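Local structure of NADPH-dependent aldehyde reductase YqhD (Escherichia coli, 4QGS) at residues V97-A102 / P181-L186; T112-A117 / Q172-A177. The protein reduces a broad range of short-chain aldehydes to the corresponding alcohols with NADPH, using one zinc ion per subunit and working as a homodimer. All coordinates share one frame; numbering follows the deposited sequence.

Interaction 1: residues V97-A102 / P181-L186; sequences VTFLLA and PVFAVL
F99 swings its ring out with CG anti to the backbone N (chi1 -161°), while F183 answers with CG tucked between its backbone N and carbonyl carbon (chi1 62°); together these two torsions bring the rings rim to rim. Neither ring lies over the face of the other: the planes are only 12° apart, yet the centroids are 5.9 Å from each other, and the closest approach is F99 CZ to F183 CE2 at 3.4 Å. V182 comes at F99 from the opposite direction, its CG2 sitting at the ring edge, near the ring plane, 3.7 Å from F99 CZ. These strands, 99-104 and 183-186, belong to the six-stranded parallel sheet of the N-terminal nucleotide-binding domain of this iron-containing alcohol dehydrogenase family member, but they are not neighbours in it. Strand 144-148 runs between them, so no hydrogen bond links the two segments and the phenylalanines reach across on one side of that strand. Cutting F99 back to an alanine would probably leave the space beside P143 unfilled, V182 CG2 without its ring neighbour and F183 without its mate on that side. Two residues further on, L101 extends its CD1 methyl at about a right angle to F183, and that methyl lies 4.0 Å from F183 CZ. L33 and Q36 also pack on F183, while V182 is exposed.

Interaction 2: residues T112-A117 / Q172-A177; sequences TKFIAA and QAFHSA
F174 drives the outer end of its ring into the backbone of helix 106-119, where K113 and F114 receive it. The tight part is at F174 CZ, which lies 3.5 Å from F114 CA and 3.9 Å from K113 C. The carbonyl carbon of K113 and the backbone N of F114 both lie at the edge of the ring, in its plane, so F174 meets the helix backbone edge-on. With CG anti to the backbone N (chi1 176°), the F114 side chain crosses that of F174 at about a right angle; its CB remains 3.7 Å from F174 CZ, whereas F114 CD1 is a looser 4.1 Å from F174 CE2. K113 gives F174 only the base of its side chain, CB to CZ at 4.1 Å. Beyond CG the lysine runs extended away from the ring, and its NZ is hydrogen-bonded to the backbone O of G160, an NADP(+)-binding residue. I130 and L131 of helix 129-132, with A161 and I163, close in further on F174. The other side is different: A173 and H175, flanking the phenylalanine in sequence, are exposed and make no contact with the helix segment. Through F174 the two-stranded antiparallel hairpin, 161-163 with 172-174, packs against the helix; with G160 and K171 bordering its strands and D110 on the helix, all NADP(+)-binding, this is consistent with a wall of the cofactor cleft in an iron-containing alcohol dehydrogenase.

The two contacts lie with their centres about 13 Å apart, on the same side of the chain's centre. Along the chain the order is 97-102, 112-117, 172-177, 181-186, so interaction 1 brackets interaction 2. Strand 99-104 leads straight into helix 106-119 and serves both its faces: F99 and L101 carry interaction 1, while L100 and A102 face the helix. There L100 CD1 packs 3.6 Å from A116 CA, and A102 CB is 3.5 Å from T112 OG1; P181 CD lies 3.9 Å from K113 CE, joining the start of 181-186 to the helix. Interaction 1 bridges two strands across strand 144-148, and interaction 2 adds the hairpin outside the helix, within the domain that binds NADP(+).

Interaction 1: residues V97-A102 / P181-L186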
loop_
_atom_site.group_PDB
_atom_site.type_symbol
_atom_site.label_atom_id
_atom_site.label_comp_id
_atom_site.label_asym_id
_atom_site.label_seq_id
_atom_site.Cartn_x
_atom_site.Cartn_y
_atom_site.Cartn_z
ATOM N N VAL A 97 -16.125 20.501 12.448
ATOM C CA VAL A 97 -15.954 19.949 11.110
ATOM C C VAL A 97 -16.904 18.779 10.894
ATOM O O VAL A 97 -17.085 17.952 11.789
ATOM C CB VAL A 97 -14.495 19.493 10.893
ATOM C CG1 VAL A 97 -14.366 18.599 9.665
ATOM C CG2 VAL A 97 -13.571 20.703 10.815
ATOM N N THR A 98 -17.518 18.708 9.713
ATOM C CA THR A 98 -18.480 17.653 9.412
ATOM C C THR A 98 -18.041 16.768 8.254
ATOM O O THR A 98 -18.733 15.814 7.900
ATOM C CB THR A 98 -19.858 18.233 9.065
ATOM O OG1 THR A 98 -19.733 19.046 7.892
ATOM C CG2 THR A 98 -20.379 19.077 10.211
ATOM N N PHE A 99 -16.908 17.100 7.647
ATOM C CA PHE A 99 -16.391 16.292 6.545
ATOM C C PHE A 99 -14.879 16.469 6.429
ATOM O O PHE A 99 -14.379 17.585 6.491
ATOM C CB PHE A 99 -17.070 16.668 5.220
ATOM C CG PHE A 99 -16.945 15.611 4.156
ATOM C CD1 PHE A 99 -17.956 14.692 3.961
ATOM C CD2 PHE A 99 -15.799 15.526 3.370
ATOM C CE1 PHE A 99 -17.850 13.707 2.998
ATOM C CE2 PHE A 99 -15.683 14.537 2.397
ATOM C CZ PHE A 99 -16.709 13.628 2.215
ATOM N N LEU A 100 -14.158 15.360 6.259
ATOM C CA LEU A 100 -12.705 15.401 6.095
ATOM C C LEU A 100 -12.297 15.085 4.662
ATOM O O LEU A 100 -12.866 14.203 4.039
ATOM C CB LEU A 100 -12.038 14.406 7.060
ATOM C CG LEU A 100 -12.248 14.726 8.537
ATOM C CD1 LEU A 100 -12.091 13.470 9.392
ATOM C CD2 LEU A 100 -11.269 15.770 8.972
ATOM N N LEU A 101 -11.308 15.805 4.133
ATOM C CA LEU A 101 -10.865 15.552 2.763
ATOM C C LEU A 101 -9.349 15.409 2.692
ATOM O O LEU A 101 -8.626 16.392 2.714
ATOM C CB LEU A 101 -11.324 16.666 1.822
ATOM C CG LEU A 101 -10.991 16.474 0.338
ATOM C CD1 LEU A 101 -11.555 15.190 -0.223
ATOM C CD2 LEU A 101 -11.482 17.678 -0.491
ATOM N N ALA A 102 -8.884 14.168 2.612
ATOM C CA ALA A 102 -7.450 13.906 2.593
ATOM C C ALA A 102 -6.897 14.108 1.193
ATOM O O ALA A 102 -7.382 13.506 0.234
ATOM C CB ALA A 102 -7.178 12.494 3.080
ATOM N N PRO A 181 -13.116 5.836 3.142
ATOM C CA PRO A 181 -13.592 7.043 2.462
ATOM C C PRO A 181 -14.873 6.803 1.669
ATOM O O PRO A 181 -15.060 5.748 1.050
ATOM C CB PRO A 181 -12.426 7.409 1.528
ATOM C CG PRO A 181 -11.635 6.176 1.376
ATOM C CD PRO A 181 -11.796 5.403 2.661
ATOM N N VAL A 182 -15.767 7.784 1.694
ATOM C CA VAL A 182 -16.985 7.677 0.916
ATOM C C VAL A 182 -16.620 7.722 -0.564
ATOM O O VAL A 182 -17.263 7.072 -1.378
ATOM C CB VAL A 182 -17.997 8.791 1.270
ATOM C CG1 VAL A 182 -18.555 8.565 2.657
ATOM C CG2 VAL A 182 -17.344 10.146 1.201
ATOM N N PHE A 183 -15.576 8.484 -0.908
ATOM C CA PHE A 183 -15.111 8.537 -2.295
ATOM C C PHE A 183 -13.607 8.731 -2.382
ATOM O O PHE A 183 -12.978 9.180 -1.443
ATOM C CB PHE A 183 -15.800 9.667 -3.077
ATOM C CG PHE A 183 -15.514 11.032 -2.526
ATOM C CD1 PHE A 183 -14.376 11.723 -2.898
ATOM C CD2 PHE A 183 -16.378 11.616 -1.618
ATOM C CE1 PHE A 183 -14.105 12.968 -2.372
ATOM C CE2 PHE A 183 -16.113 12.871 -1.092
ATOM C CZ PHE A 183 -14.976 13.540 -1.466
ATOM N N ALA A 184 -13.053 8.414 -3.541
ATOM C CA ALA A 184 -11.648 8.685 -3.810
ATOM C C ALA A 184 -11.528 9.236 -5.217
ATOM O O ALA A 184 -12.028 8.623 -6.177
ATOM C CB ALA A 184 -10.806 7.408 -3.637
ATOM N N VAL A 185 -10.912 10.413 -5.347
ATOM C CA VAL A 185 -10.616 10.965 -6.657
ATOM C C VAL A 185 -9.245 10.490 -7.109
ATOM O O VAL A 185 -8.248 10.768 -6.441
ATOM C CB VAL A 185 -10.626 12.509 -6.665
ATOM C CG1 VAL A 185 -10.264 13.023 -8.048
ATOM C CG2 VAL A 185 -11.990 13.020 -6.235
ATOM N N LEU A 186 -9.219 9.780 -8.234
ATOM C CA LEU A 186 -7.998 9.228 -8.813
ATOM C C LEU A 186 -7.789 9.800 -10.211
ATOM O O LEU A 186 -8.398 9.340 -11.178
ATOM C CB LEU A 186 -8.076 7.692 -8.889
ATOM C CG LEU A 186 -7.752 6.824 -7.666
ATOM C CD1 LEU A 186 -8.519 7.250 -6.444
ATOM C CD2 LEU A 186 -8.086 5.365 -7.981
#

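Interaction 2: residues T112-A117 / Q172-A177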
loop_
_atom_site.group_PDB
_atom_site.type_symbol
_atom_site.label_atom_id
_atom_site.label_comp_id
_atom_site.label_asym_id
_atom_site.label_seq_id
_atom_site.Cartn_x
_atom_site.Cartn_y
_atom_site.Cartn_z
ATOM N N THR A 112 -5.855 10.469 8.269
ATOM C CA THR A 112 -7.173 11.076 8.223
ATOM C C THR A 112 -8.237 10.062 8.642
ATOM O O THR A 112 -9.226 10.418 9.286
ATOM C CB THR A 112 -7.456 11.650 6.821
ATOM O OG1 THR A 112 -6.453 12.635 6.524
ATOM C CG2 THR A 112 -8.829 12.299 6.774
ATOM N N LYS A 113 -8.019 8.795 8.311
ATOM C CA LYS A 113 -8.928 7.740 8.749
ATOM C C LYS A 113 -8.987 7.726 10.268
ATOM O O LYS A 113 -10.054 7.582 10.872
ATOM C CB LYS A 113 -8.486 6.376 8.219
ATOM C CG LYS A 113 -8.725 6.166 6.729
ATOM C CD LYS A 113 -8.398 4.738 6.312
ATOM C CE LYS A 113 -8.630 4.516 4.829
ATOM N NZ LYS A 113 -8.363 3.105 4.432
ATOM N N PHE A 114 -7.829 7.893 10.887
ATOM C CA PHE A 114 -7.765 7.892 12.335
ATOM C C PHE A 114 -8.501 9.095 12.912
ATOM O O PHE A 114 -9.257 8.962 13.871
ATOM C CB PHE A 114 -6.312 7.879 12.800
ATOM C CG PHE A 114 -6.160 7.976 14.277
ATOM C CD1 PHE A 114 -6.465 6.896 15.094
ATOM C CD2 PHE A 114 -5.721 9.147 14.857
ATOM C CE1 PHE A 114 -6.328 6.988 16.464
ATOM C CE2 PHE A 114 -5.575 9.238 16.218
ATOM C CZ PHE A 114 -5.885 8.162 17.026
ATOM N N ILE A 115 -8.286 10.269 12.320
ATOM C CA ILE A 115 -8.977 11.474 12.764
ATOM C C ILE A 115 -10.498 11.298 12.700
ATOM O O ILE A 115 -11.207 11.645 13.642
ATOM C CB ILE A 115 -8.558 12.699 11.922
ATOM C CG1 ILE A 115 -7.070 12.977 12.106
ATOM C CG2 ILE A 115 -9.367 13.921 12.311
ATOM C CD1 ILE A 115 -6.492 13.965 11.085
ATOM N N ALA A 116 -10.988 10.730 11.602
ATOM C CA ALA A 116 -12.420 10.521 11.403
ATOM C C ALA A 116 -13.045 9.643 12.490
ATOM O O ALA A 116 -14.160 9.897 12.949
ATOM C CB ALA A 116 -12.670 9.906 10.034
ATOM N N ALA A 117 -12.329 8.600 12.892
ATOM C CA ALA A 117 -12.852 7.672 13.888
ATOM C C ALA A 117 -12.677 8.230 15.289
ATOM O O ALA A 117 -13.602 8.201 16.105
ATOM C CB ALA A 117 -12.168 6.328 13.769
ATOM N N GLN A 172 1.011 0.920 14.669
ATOM C CA GLN A 172 -0.011 -0.119 14.598
ATOM C C GLN A 172 -1.013 0.153 13.488
ATOM O O GLN A 172 -1.091 1.264 12.974
ATOM C CB GLN A 172 -0.743 -0.245 15.930
ATOM C CG GLN A 172 -0.036 -1.122 16.938
ATOM C CD GLN A 172 -0.851 -1.308 18.195
ATOM O OE1 GLN A 172 -1.850 -0.619 18.405
ATOM N NE2 GLN A 172 -0.431 -2.238 19.044
ATOM N N ALA A 173 -1.776 -0.870 13.126
ATOM C CA ALA A 173 -2.759 -0.753 12.059
ATOM C C ALA A 173 -4.182 -0.871 12.599
ATOM O O ALA A 173 -4.402 -1.396 13.696
ATOM C CB ALA A 173 -2.503 -1.809 10.989
ATOM N N PHE A 174 -5.147 -0.365 11.835
ATOM C CA PHE A 174 -6.555 -0.553 12.174
ATOM C C PHE A 174 -7.444 -0.498 10.937
ATOM O O PHE A 174 -7.164 0.225 9.982
ATOM C CB PHE A 174 -7.011 0.479 13.214
ATOM C CG PHE A 174 -7.147 1.881 12.684
ATOM C CD1 PHE A 174 -8.377 2.367 12.265
ATOM C CD2 PHE A 174 -6.048 2.721 12.629
ATOM C CE1 PHE A 174 -8.498 3.664 11.793
ATOM C CE2 PHE A 174 -6.167 4.013 12.169
ATOM C CZ PHE A 174 -7.391 4.482 11.742
ATOM N N HIS A 175 -8.515 -1.283 10.981
ATOM C CA HIS A 175 -9.444 -1.446 9.869
ATOM C C HIS A 175 -10.861 -1.224 10.384
ATOM O O HIS A 175 -11.216 -1.731 11.448
ATOM C CB HIS A 175 -9.298 -2.849 9.258
ATOM C CD2 HIS A 175 -9.756 -3.110 6.710
ATOM C CE1 HIS A 175 -11.906 -3.522 6.821
ATOM N N SER A 176 -11.663 -0.458 9.651
ATOM C CA SER A 176 -13.059 -0.259 10.027
ATOM C C SER A 176 -13.914 0.169 8.843
ATOM O O SER A 176 -13.594 1.133 8.152
ATOM C CB SER A 176 -13.177 0.779 11.142
ATOM O OG SER A 176 -14.539 1.096 11.387
ATOM N N ALA A 177 -15.023 -0.536 8.636
ATOM C CA ALA A 177 -15.953 -0.237 7.549
ATOM C C ALA A 177 -16.494 1.197 7.598
ATOM O O ALA A 177 -17.173 1.640 6.670
ATOM C CB ALA A 177 -17.112 -1.229 7.568
#